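Local coordinates for CELL WALL surface anchor family protein (Streptococcus pneumoniae, PDB 2WW8) that forms the adhesin of the pneumococcal pilus and probably mediates attachment to host cells, at residues G614-P618 with A619-L623. Residues are numbered along the deposited sequence; the frame is centred on the assembly and turned at random.
With CA (calcium ion), chain D.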
ATOM      1  N   GLY A 614      10.924 -15.923 -24.931  1.00 27.70           N
ATOM      2  CA  GLY A 614      11.484 -16.786 -23.912  1.00 25.82           C
ATOM      3  C   GLY A 614      12.795 -16.289 -23.319  1.00 24.39           C
ATOM      4  O   GLY A 614      13.540 -17.111 -22.807  1.00 25.86           O
ATOM      5  N   ARG A 615      13.110 -14.995 -23.375  1.00 22.19           N
ATOM      6  CA  ARG A 615      14.305 -14.426 -22.735  1.00 22.20           C
ATOM      7  C   ARG A 615      13.862 -13.257 -21.847  1.00 20.50           C
ATOM      8  O   ARG A 615      13.020 -12.413 -22.273  1.00 19.54           O
ATOM      9  CB  ARG A 615      15.283 -13.800 -23.740  1.00 22.82           C
ATOM     10  CG  ARG A 615      16.293 -14.720 -24.416  1.00 31.48           C
ATOM     11  CD  ARG A 615      17.248 -13.829 -25.211  1.00 40.99           C
ATOM     12  NE  ARG A 615      17.996 -14.535 -26.251  1.00 48.35           N
ATOM     13  CZ  ARG A 615      19.104 -15.241 -26.024  1.00 51.47           C
ATOM     14  NH1 ARG A 615      19.569 -15.340 -24.785  1.00 52.08           N
ATOM     15  NH2 ARG A 615      19.738 -15.860 -27.018  1.00 50.78           N
ATOM     16  N   PHE A 616      14.464 -13.204 -20.661  1.00 18.16           N
ATOM     17  CA  PHE A 616      14.279 -12.084 -19.725  1.00 18.39           C
ATOM     18  C   PHE A 616      14.876 -10.801 -20.304  1.00 18.10           C
ATOM     19  O   PHE A 616      16.067 -10.754 -20.618  1.00 18.81           O
ATOM     20  CB  PHE A 616      14.950 -12.350 -18.380  1.00 15.89           C
ATOM     21  CG  PHE A 616      14.577 -11.359 -17.310  1.00 17.76           C
ATOM     22  CD1 PHE A 616      13.313 -11.365 -16.730  1.00 13.43           C
ATOM     23  CD2 PHE A 616      15.509 -10.417 -16.891  1.00 17.47           C
ATOM     24  CE1 PHE A 616      12.960 -10.449 -15.761  1.00 18.17           C
ATOM     25  CE2 PHE A 616      15.191  -9.509 -15.893  1.00 16.69           C
ATOM     26  CZ  PHE A 616      13.926  -9.522 -15.319  1.00 16.53           C
ATOM     27  N   ASP A 617      14.064  -9.753 -20.419  1.00 17.77           N
ATOM     28  CA  ASP A 617      14.553  -8.540 -21.051  1.00 14.88           C
ATOM     29  C   ASP A 617      13.659  -7.415 -20.507  1.00 14.77           C
ATOM     30  O   ASP A 617      12.658  -7.682 -19.827  1.00 12.82           O
ATOM     31  CB  ASP A 617      14.502  -8.690 -22.585  1.00 15.98           C
ATOM     32  CG  ASP A 617      13.136  -8.298 -23.140  1.00 22.24           C
ATOM     33  OD1 ASP A 617      12.235  -9.133 -22.913  1.00 28.72           O
ATOM     34  OD2 ASP A 617      12.912  -7.190 -23.719  1.00 25.09           O
ATOM     35  N   PRO A 618      13.981  -6.153 -20.842  1.00 13.82           N
ATOM     36  CA  PRO A 618      13.216  -5.046 -20.255  1.00 15.60           C
ATOM     37  C   PRO A 618      11.703  -5.049 -20.461  1.00 15.22           C
ATOM     38  O   PRO A 618      11.010  -4.476 -19.625  1.00 16.93           O
ATOM     39  CB  PRO A 618      13.863  -3.812 -20.907  1.00 15.02           C
ATOM     40  CG  PRO A 618      15.306  -4.297 -21.177  1.00 16.47           C
ATOM     41  CD  PRO A 618      15.016  -5.648 -21.769  1.00 12.92           C
ATOM     42  N   ALA A 619      11.190  -5.668 -21.525  1.00 14.27           N
ATOM     43  CA  ALA A 619       9.737  -5.920 -21.669  1.00 13.91           C
ATOM     44  C   ALA A 619       9.066  -6.765 -20.570  1.00 15.21           C
ATOM     45  O   ALA A 619       7.818  -6.757 -20.499  1.00 15.60           O
ATOM     46  CB  ALA A 619       9.428  -6.564 -23.027  1.00 11.71           C
ATOM     47  N   ASP A 620       9.845  -7.494 -19.762  1.00 13.33           N
ATOM     48  CA  ASP A 620       9.294  -8.472 -18.810  1.00 14.18           C
ATOM     49  C   ASP A 620       9.213  -7.938 -17.381  1.00 14.29           C
ATOM     50  O   ASP A 620       8.699  -8.621 -16.476  1.00 17.22           O
ATOM     51  CB  ASP A 620      10.114  -9.753 -18.823  1.00 12.77           C
ATOM     52  CG  ASP A 620      10.262 -10.271 -20.221  1.00 13.50           C
ATOM     53  OD1 ASP A 620       9.284 -10.147 -21.008  1.00 12.78           O
ATOM     54  OD2 ASP A 620      11.378 -10.719 -20.571  1.00 14.74           O
ATOM     55  N   TYR A 621       9.684  -6.714 -17.155  1.00 12.91           N
ATOM     56  CA  TYR A 621       9.641  -6.234 -15.774  1.00 14.25           C
ATOM     57  C   TYR A 621       9.568  -4.724 -15.826  1.00 14.38           C
ATOM     58  O   TYR A 621       9.866  -4.115 -16.860  1.00 14.29           O
ATOM     59  CB  TYR A 621      10.879  -6.689 -14.982  1.00 12.50           C
ATOM     60  CG  TYR A 621      12.167  -6.020 -15.474  1.00 14.59           C
ATOM     61  CD1 TYR A 621      12.589  -4.792 -14.919  1.00 15.17           C
ATOM     62  CD2 TYR A 621      12.921  -6.596 -16.501  1.00 13.79           C
ATOM     63  CE1 TYR A 621      13.749  -4.168 -15.394  1.00 13.11           C
ATOM     64  CE2 TYR A 621      14.068  -6.002 -16.964  1.00 11.34           C
ATOM     65  CZ  TYR A 621      14.452  -4.782 -16.397  1.00 14.24           C
ATOM     66  OH  TYR A 621      15.587  -4.161 -16.858  1.00 16.59           O
ATOM     67  N   THR A 622       9.212  -4.117 -14.698  1.00 15.50           N
ATOM     68  CA  THR A 622       9.494  -2.700 -14.516  1.00 15.35           C
ATOM     69  C   THR A 622      10.309  -2.455 -13.246  1.00 16.63           C
ATOM     70  O   THR A 622      10.168  -3.178 -12.248  1.00 16.95           O
ATOM     71  CB  THR A 622       8.210  -1.805 -14.507  1.00 17.43           C
ATOM     72  OG1 THR A 622       7.480  -1.924 -13.268  1.00 21.48           O
ATOM     73  CG2 THR A 622       7.305  -2.057 -15.696  1.00 14.32           C
ATOM     74  N   LEU A 623      11.140  -1.416 -13.270  1.00 14.44           N
ATOM     75  CA  LEU A 623      11.850  -0.956 -12.078  1.00 14.34           C
ATOM     76  C   LEU A 623      11.790   0.578 -12.098  1.00 14.12           C
ATOM     77  O   LEU A 623      12.312   1.202 -13.040  1.00 12.41           O
ATOM     78  CB  LEU A 623      13.297  -1.481 -12.052  1.00 13.89           C
ATOM     79  CG  LEU A 623      13.932  -1.263 -10.662  1.00 15.69           C
ATOM     80  CD1 LEU A 623      13.306  -2.190  -9.611  1.00 14.91           C
ATOM     81  CD2 LEU A 623      15.463  -1.403 -10.663  1.00 12.01           C
TER
HETATM   82 CA    CA D1002      11.024 -11.221 -22.904  1.00 37.41          CA
HETATM   83  O   HOH W   1       9.348 -10.036 -24.251  1.00 23.33           O
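Asp617 and Asp620 meet on one calcium ion, their carboxylate planes close to perpendicular at 85°. Asp617 gives a single oxygen, OD1, at 2.4 Å from the calcium. Asp620 binds through both of its oxygens, unevenly: OD2 lies 2.4 Å from the metal and OD1 2.8 Å. The backbone O of Arg615 and a water join them, while the arginine side chain leads away from the site; Leu610 and Asp613, earlier in the same loop, are the other protein ligands. Three acidic side chains thus crowd round the cation, whose charge probably offsets their mutual repulsion. The ion ties together the loop between strands 606-608 and 621-625, in the Ig-like domain of the GBS104-like tip pilin family.

Backbone groups set the second shell. Asp620 OD2, already on the metal, also accepts a bent hydrogen bond from Asp617 N (2.9 Å), met from above the carboxylate plane. In return, Asp620 N donates to Asp617 O at 2.8 Å, closing a type I beta turn with Pro618 and Ala619 at its two central positions. With CG between backbone N and carbonyl carbon (chi1 86°), Asp617 OD2 accepts a hydrogen bond from Ala619 N (3.2 Å), an Asx turn laid over the beta turn, the N-H arriving from well above the carboxylate plane.

Flanking the turn, Phe616 and Tyr621 pack CZ on CD2 at 3.3 Å. The two rings are nearly parallel, 15° apart, but slid until they barely overlap. Pro618 O sits over one face of the tyrosine, towards its rim, and Val652 of strand 651-655 touches both aromatic side chains.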